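Local coordinates for protein alkaline phosphatase D (Bacillus subtilis, PDB 2YEQ) that hydrolyses phosphate esters as a phosphodiesterase and alkaline phosphatase, using an active site that contains iron and calcium, at residues 174-179 against 183-188; 152-155 against 160-163. All coordinates share one frame; numbering follows the deposited sequence.

Contact 1. Residues 174-179 against 183-188; sequences AEIITL and RNRHAQ. With NA (sodium ion), chain B; EDO (1,2-ethanediol), chain O; EDO (1,2-ethanediol), chain S; EDO (1,2-ethanediol), chain Q.
Leu-179 lays its CD2 methyl over the centre of one face of the Arg-183 guanidinium, 3.6 Å from CZ of that arginine. The second guanidinium, that of Arg-185, is covered on one face by CG2 of Ile-176, which lies nearer the rim, 3.6 Å from Arg-185 NH2. Ala-174 O stands oblique to the same group, 3.7 Å from Arg-185 NH2. Ile-176 uses both branches: its other end, CD1, packs on the arginine's aliphatic root, 3.6 Å from Arg-185 CB. Arg-185 can meet the two methyls because its chain bends at chi2 (62°) and chi3 (48°), folding the guanidinium back across the isoleucine. NE bonds to Asn-172 OD1, and NH1 to the backbone oxygens of Tyr-154 and Tyr-156.

The contact is an N-capped helix start within the phosphatase domain: Thr-178 holds the N-cap of helix 179-190, its side chain capping a backbone N. The first-turn bond, Arg-183 N to Leu-179 O, is 2.9 Å long and nearly straight at 162°. Arg-183 runs extended from CG to NE beside Leu-179, which places NE in a salt bridge with Glu-244. A methionine in its place would probably leave Glu-244 without its charged mate and Leu-179 CD2 without the flat group it covers. Farther back, Glu-175 grips a sodium ion unevenly, with OE2 at 2.2 Å from the metal and OE1 at 2.9 Å; Glu-214, Gln-517 and three waters also bind it.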
loop_
_atom_site.group_PDB
_atom_site.type_symbol
_atom_site.label_atom_id
_atom_site.label_comp_id
_atom_site.label_asym_id
_atom_site.label_seq_id
_atom_site.Cartn_x
_atom_site.Cartn_y
_atom_site.Cartn_z
ATOM N N ALA A 174 -15.872 8.534 15.892
ATOM C CA ALA A 174 -16.749 8.684 14.729
ATOM C C ALA A 174 -15.908 8.910 13.496
ATOM O O ALA A 174 -14.701 9.127 13.581
ATOM C CB ALA A 174 -17.729 9.887 14.919
ATOM N N GLU A 175 -16.562 8.907 12.339
ATOM C CA GLU A 175 -15.869 9.144 11.079
ATOM C C GLU A 175 -14.985 10.367 11.174
ATOM O O GLU A 175 -15.436 11.440 11.606
ATOM C CB GLU A 175 -16.863 9.294 9.910
ATOM C CG GLU A 175 -16.144 9.524 8.563
ATOM C CD GLU A 175 -17.064 9.534 7.340
ATOM O OE1 GLU A 175 -18.293 9.489 7.512
ATOM O OE2 GLU A 175 -16.561 9.611 6.190
ATOM N N ILE A 176 -13.741 10.212 10.721
ATOM C CA ILE A 176 -12.713 11.198 10.897
ATOM C C ILE A 176 -12.742 12.315 9.848
ATOM O O ILE A 176 -12.849 12.052 8.649
ATOM C CB ILE A 176 -11.315 10.541 10.993
ATOM C CG1 ILE A 176 -10.943 9.766 9.716
ATOM C CG2 ILE A 176 -11.312 9.593 12.204
ATOM C CD1 ILE A 176 -9.530 9.043 9.825
ATOM N N ILE A 177 -12.662 13.560 10.322
ATOM C CA ILE A 177 -12.834 14.747 9.476
ATOM C C ILE A 177 -11.715 15.736 9.638
ATOM O O ILE A 177 -11.181 16.233 8.651
ATOM C CB ILE A 177 -14.158 15.480 9.812
ATOM C CG1 ILE A 177 -15.350 14.544 9.600
ATOM C CG2 ILE A 177 -14.284 16.787 8.988
ATOM C CD1 ILE A 177 -15.454 14.011 8.191
ATOM N N THR A 178 -11.361 16.055 10.874
ATOM C CA THR A 178 -10.355 17.087 11.143
ATOM C C THR A 178 -8.952 16.508 11.223
ATOM O O THR A 178 -8.766 15.289 11.369
ATOM C CB THR A 178 -10.608 17.743 12.504
ATOM O OG1 THR A 178 -10.450 16.750 13.495
ATOM C CG2 THR A 178 -12.036 18.324 12.609
ATOM N N LEU A 179 -7.966 17.383 11.177
ATOM C CA LEU A 179 -6.585 16.999 11.350
ATOM C C LEU A 179 -6.389 16.160 12.613
ATOM O O LEU A 179 -5.723 15.114 12.577
ATOM C CB LEU A 179 -5.674 18.218 11.345
ATOM C CG LEU A 179 -4.171 17.985 11.550
ATOM C CD1 LEU A 179 -3.547 17.075 10.478
ATOM C CD2 LEU A 179 -3.453 19.319 11.628
ATOM N N ARG A 183 -5.038 12.323 12.829
ATOM C CA ARG A 183 -3.855 12.031 13.640
ATOM C C ARG A 183 -4.149 10.914 14.643
ATOM O O ARG A 183 -3.338 9.970 14.793
ATOM C CB ARG A 183 -3.375 13.277 14.373
ATOM C CG ARG A 183 -2.663 14.281 13.531
ATOM C CD ARG A 183 -2.501 15.595 14.322
ATOM N NE ARG A 183 -1.547 16.489 13.704
ATOM C CZ ARG A 183 -1.305 17.727 14.108
ATOM N NH1 ARG A 183 -1.958 18.245 15.141
ATOM N NH2 ARG A 183 -0.388 18.433 13.503
ATOM N N ASN A 184 -5.302 11.007 15.306
ATOM C CA ASN A 184 -5.690 10.016 16.281
ATOM C C ASN A 184 -5.973 8.656 15.646
ATOM O O ASN A 184 -5.679 7.599 16.231
ATOM C CB ASN A 184 -6.880 10.496 17.129
ATOM C CG ASN A 184 -6.505 11.648 18.057
ATOM O OD1 ASN A 184 -5.320 11.895 18.289
ATOM N ND2 ASN A 184 -7.511 12.375 18.562
ATOM N N ARG A 185 -6.540 8.660 14.445
ATOM C CA ARG A 185 -6.781 7.394 13.761
ATOM C C ARG A 185 -5.432 6.758 13.355
ATOM O O ARG A 185 -5.268 5.550 13.518
ATOM C CB ARG A 185 -7.646 7.598 12.526
ATOM C CG ARG A 185 -7.981 6.329 11.773
ATOM C CD ARG A 185 -8.780 5.361 12.580
ATOM N NE ARG A 185 -9.950 5.904 13.283
ATOM C CZ ARG A 185 -11.197 5.943 12.826
ATOM N NH1 ARG A 185 -11.490 5.522 11.590
ATOM N NH2 ARG A 185 -12.175 6.414 13.623
ATOM N N HIS A 186 -4.506 7.542 12.810
ATOM C CA HIS A 186 -3.134 7.025 12.532
ATOM C C HIS A 186 -2.493 6.448 13.798
ATOM O O HIS A 186 -1.879 5.390 13.760
ATOM C CB HIS A 186 -2.189 8.052 11.915
ATOM C CG HIS A 186 -2.329 8.185 10.427
ATOM N ND1 HIS A 186 -1.545 7.641 9.439
ATOM C CD2 HIS A 186 -3.288 8.817 9.777
ATOM C CE1 HIS A 186 -2.025 8.007 8.248
ATOM N NE2 HIS A 186 -3.109 8.689 8.434
ATOM N N ALA A 187 -2.663 7.133 14.925
ATOM C CA ALA A 187 -2.146 6.645 16.191
ATOM C C ALA A 187 -2.802 5.336 16.621
ATOM O O ALA A 187 -2.112 4.458 17.155
ATOM C CB ALA A 187 -2.299 7.722 17.277
ATOM N N GLN A 188 -4.110 5.178 16.398
ATOM C CA GLN A 188 -4.781 3.936 16.768
ATOM C C GLN A 188 -4.166 2.748 16.034
ATOM O O GLN A 188 -3.891 1.723 16.641
ATOM C CB GLN A 188 -6.277 3.964 16.471
ATOM C CG GLN A 188 -6.953 2.628 16.712
ATOM C CD GLN A 188 -8.455 2.661 16.524
ATOM O OE1 GLN A 188 -8.952 3.241 15.550
ATOM N NE2 GLN A 188 -9.195 2.020 17.448
HETATM NA NA NA B . -18.067 8.911 4.701
HETATM C C1 EDO O . -12.953 17.489 15.959
HETATM O O1 EDO O . -13.565 16.200 16.157
HETATM C C2 EDO O . -11.461 17.450 16.294
HETATM O O2 EDO O . -10.789 18.611 15.786
HETATM C C1 EDO S . -15.375 11.394 17.990
HETATM O O1 EDO S . -16.153 10.211 18.260
HETATM C C2 EDO S . -15.488 11.827 16.527
HETATM O O2 EDO S . -14.616 12.935 16.270
HETATM C C1 EDO Q . -12.225 19.615 8.588
HETATM O O1 EDO Q . -11.680 18.825 7.525
HETATM C C2 EDO Q . -11.401 20.861 8.921
HETATM O O2 EDO Q . -10.048 20.701 8.496
HETATM O O HOH W 1 -19.294 10.741 4.867
HETATM O O HOH W 2 -19.141 8.277 2.785
HETATM O O HOH W 3 -16.845 7.037 4.451
#

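Contact 2. Residues 152-155 against 160-163; sequences YIYE and EYVS. With FE (Fe (III) ion), chain C.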
loop_
_atom_site.group_PDB
_atom_site.type_symbol
_atom_site.label_atom_id
_atom_site.label_comp_id
_atom_site.label_asym_id
_atom_site.label_seq_id
_atom_site.Cartn_x
_atom_site.Cartn_y
_atom_site.Cartn_z
ATOM N N TYR A 152 -3.898 2.116 4.438
ATOM C CA TYR A 152 -3.144 1.978 5.675
ATOM C C TYR A 152 -3.985 2.316 6.906
ATOM O O TYR A 152 -3.774 1.721 7.971
ATOM C CB TYR A 152 -1.920 2.860 5.615
ATOM C CG TYR A 152 -0.917 2.654 6.718
ATOM C CD1 TYR A 152 -1.104 3.223 7.971
ATOM C CD2 TYR A 152 0.257 1.923 6.495
ATOM C CE1 TYR A 152 -0.158 3.060 8.994
ATOM C CE2 TYR A 152 1.219 1.753 7.527
ATOM C CZ TYR A 152 0.993 2.327 8.769
ATOM O OH TYR A 152 1.911 2.171 9.779
ATOM N N ILE A 153 -4.897 3.290 6.776
ATOM C CA ILE A 153 -5.983 3.490 7.740
ATOM C C ILE A 153 -7.311 3.469 7.007
ATOM O O ILE A 153 -7.322 3.566 5.782
ATOM C CB ILE A 153 -5.889 4.842 8.495
ATOM C CG1 ILE A 153 -6.026 6.029 7.521
ATOM C CG2 ILE A 153 -4.584 4.930 9.303
ATOM C CD1 ILE A 153 -6.360 7.370 8.212
ATOM N N TYR A 154 -8.404 3.295 7.759
ATOM C CA TYR A 154 -9.761 3.483 7.266
ATOM C C TYR A 154 -10.377 4.612 8.113
ATOM O O TYR A 154 -9.963 4.831 9.264
ATOM C CB TYR A 154 -10.609 2.202 7.353
ATOM C CG TYR A 154 -10.221 1.153 6.320
ATOM C CD1 TYR A 154 -8.981 0.494 6.393
ATOM C CD2 TYR A 154 -11.056 0.863 5.253
ATOM C CE1 TYR A 154 -8.600 -0.442 5.450
ATOM C CE2 TYR A 154 -10.694 -0.088 4.284
ATOM C CZ TYR A 154 -9.453 -0.721 4.379
ATOM O OH TYR A 154 -9.081 -1.662 3.464
ATOM N N GLU A 155 -11.365 5.286 7.537
ATOM C CA GLU A 155 -11.897 6.546 8.070
ATOM C C GLU A 155 -13.147 6.419 8.905
ATOM O O GLU A 155 -13.582 7.394 9.549
ATOM C CB GLU A 155 -12.142 7.512 6.902
ATOM C CG GLU A 155 -13.468 7.271 6.130
ATOM C CD GLU A 155 -13.338 6.253 4.999
ATOM O OE1 GLU A 155 -12.337 5.491 4.983
ATOM O OE2 GLU A 155 -14.259 6.185 4.143
ATOM N N GLU A 160 -19.695 0.507 11.280
ATOM C CA GLU A 160 -20.134 1.017 9.994
ATOM C C GLU A 160 -19.732 0.059 8.888
ATOM O O GLU A 160 -20.604 -0.532 8.220
ATOM C CB GLU A 160 -19.592 2.421 9.762
ATOM C CG GLU A 160 -20.299 3.444 10.638
ATOM C CD GLU A 160 -19.593 4.778 10.712
ATOM O OE1 GLU A 160 -18.720 5.054 9.857
ATOM O OE2 GLU A 160 -19.921 5.554 11.650
ATOM N N TYR A 161 -18.424 -0.085 8.690
ATOM C CA TYR A 161 -17.894 -0.993 7.682
ATOM C C TYR A 161 -17.609 -2.319 8.356
ATOM O O TYR A 161 -16.550 -2.506 8.961
ATOM C CB TYR A 161 -16.644 -0.403 7.065
ATOM C CG TYR A 161 -15.944 -1.294 6.056
ATOM C CD1 TYR A 161 -16.643 -2.240 5.300
ATOM C CD2 TYR A 161 -14.585 -1.191 5.863
ATOM C CE1 TYR A 161 -15.994 -3.041 4.388
ATOM C CE2 TYR A 161 -13.932 -1.975 4.943
ATOM C CZ TYR A 161 -14.630 -2.893 4.215
ATOM O OH TYR A 161 -13.962 -3.700 3.330
ATOM N N VAL A 162 -18.583 -3.219 8.272
ATOM C CA VAL A 162 -18.612 -4.403 9.107
ATOM C C VAL A 162 -18.231 -5.651 8.304
ATOM O O VAL A 162 -18.794 -5.942 7.248
ATOM C CB VAL A 162 -19.961 -4.568 9.792
ATOM C CG1 VAL A 162 -20.004 -5.890 10.635
ATOM C CG2 VAL A 162 -20.234 -3.312 10.681
ATOM N N SER A 163 -17.234 -6.366 8.814
ATOM C CA SER A 163 -16.740 -7.571 8.173
ATOM C C SER A 163 -17.777 -8.692 8.262
ATOM O O SER A 163 -18.487 -8.808 9.255
ATOM C CB SER A 163 -15.433 -8.006 8.854
ATOM O OG SER A 163 -15.142 -9.348 8.597
HETATM FE FE FE C . -9.164 -1.707 1.470
#
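Tyr-154 and Tyr-161 meet ring to ring beside the iron centre of a phosphatase domain of the calcineurin-like superfamily, in the long loop that follows strand 145-148. The aromatic contact is oblique, neither a stack nor an edge-to-face pair: the planes are inclined at 36° and the ring centres stand 5.9 Å apart. The closest approach is CE2 of Tyr-154 to CE2 of Tyr-161, at 3.8 Å. Relative to the Tyr-161 ring, the neighbour's CE2 arrives at the edge, close to the ring plane. Contact is confined to one flank of each ring, and the CD2 atoms of Tyr-154 and Tyr-161 follow at 4.1 Å. The area buried is accordingly small, though both residues are buried in the protein.

The packing around the two rings differs. Tyr-161 has CG anti to its own backbone N (chi1 176°), which carries the ring out from the backbone of 160-163 to Tyr-154; it also packs on Ser-509 and Ala-513 of helix 504-520 and touches His-382, itself an iron ligand. Tyr-161 therefore lies between the C-terminal helix and the metal centre, as a second-shell neighbour of two ligands. Tyr-154 in turn rests against Gln-126.

Polar bonds join the flanks of the contact to other parts of the chain. The backbone oxygen of Tyr-161 accepts a hydrogen bond from His-129. Charge pairing adds a salt bridge from Glu-160 to Lys-520 of helix 504-520.

Metal binding fixes the far end of Tyr-154. Asp-151, Cys-124 and His-382 share the iron with Tyr-154, whose OH oxygen is also hydrogen-bonded to Ser-412 OG. That phenolic oxygen, OH of Tyr-154, lies 2.0 Å from the iron(III) ion.

In the fold
From the N terminus, the chain leaves strand 145-148 of the large mixed sheet and enters a long loop. Contact 2 comes first, bringing 160-163 back beside 152-155 after a short excursion with no helix or strand. Contact 1 follows further on, closing the short turn by which 174-179 enters helix 179-190 and meets its 183-188 part. The two are in series, neither nesting nor crossing, with centres about 12 Å apart. They are nevertheless joined directly: Arg-185 ties the two contacts, and Ile-176 N reaches Glu-155 O in a probable hydrogen bond. The iron-binding loop is thereby tied to helix 179-190, while contact 2 also faces helix 504-520.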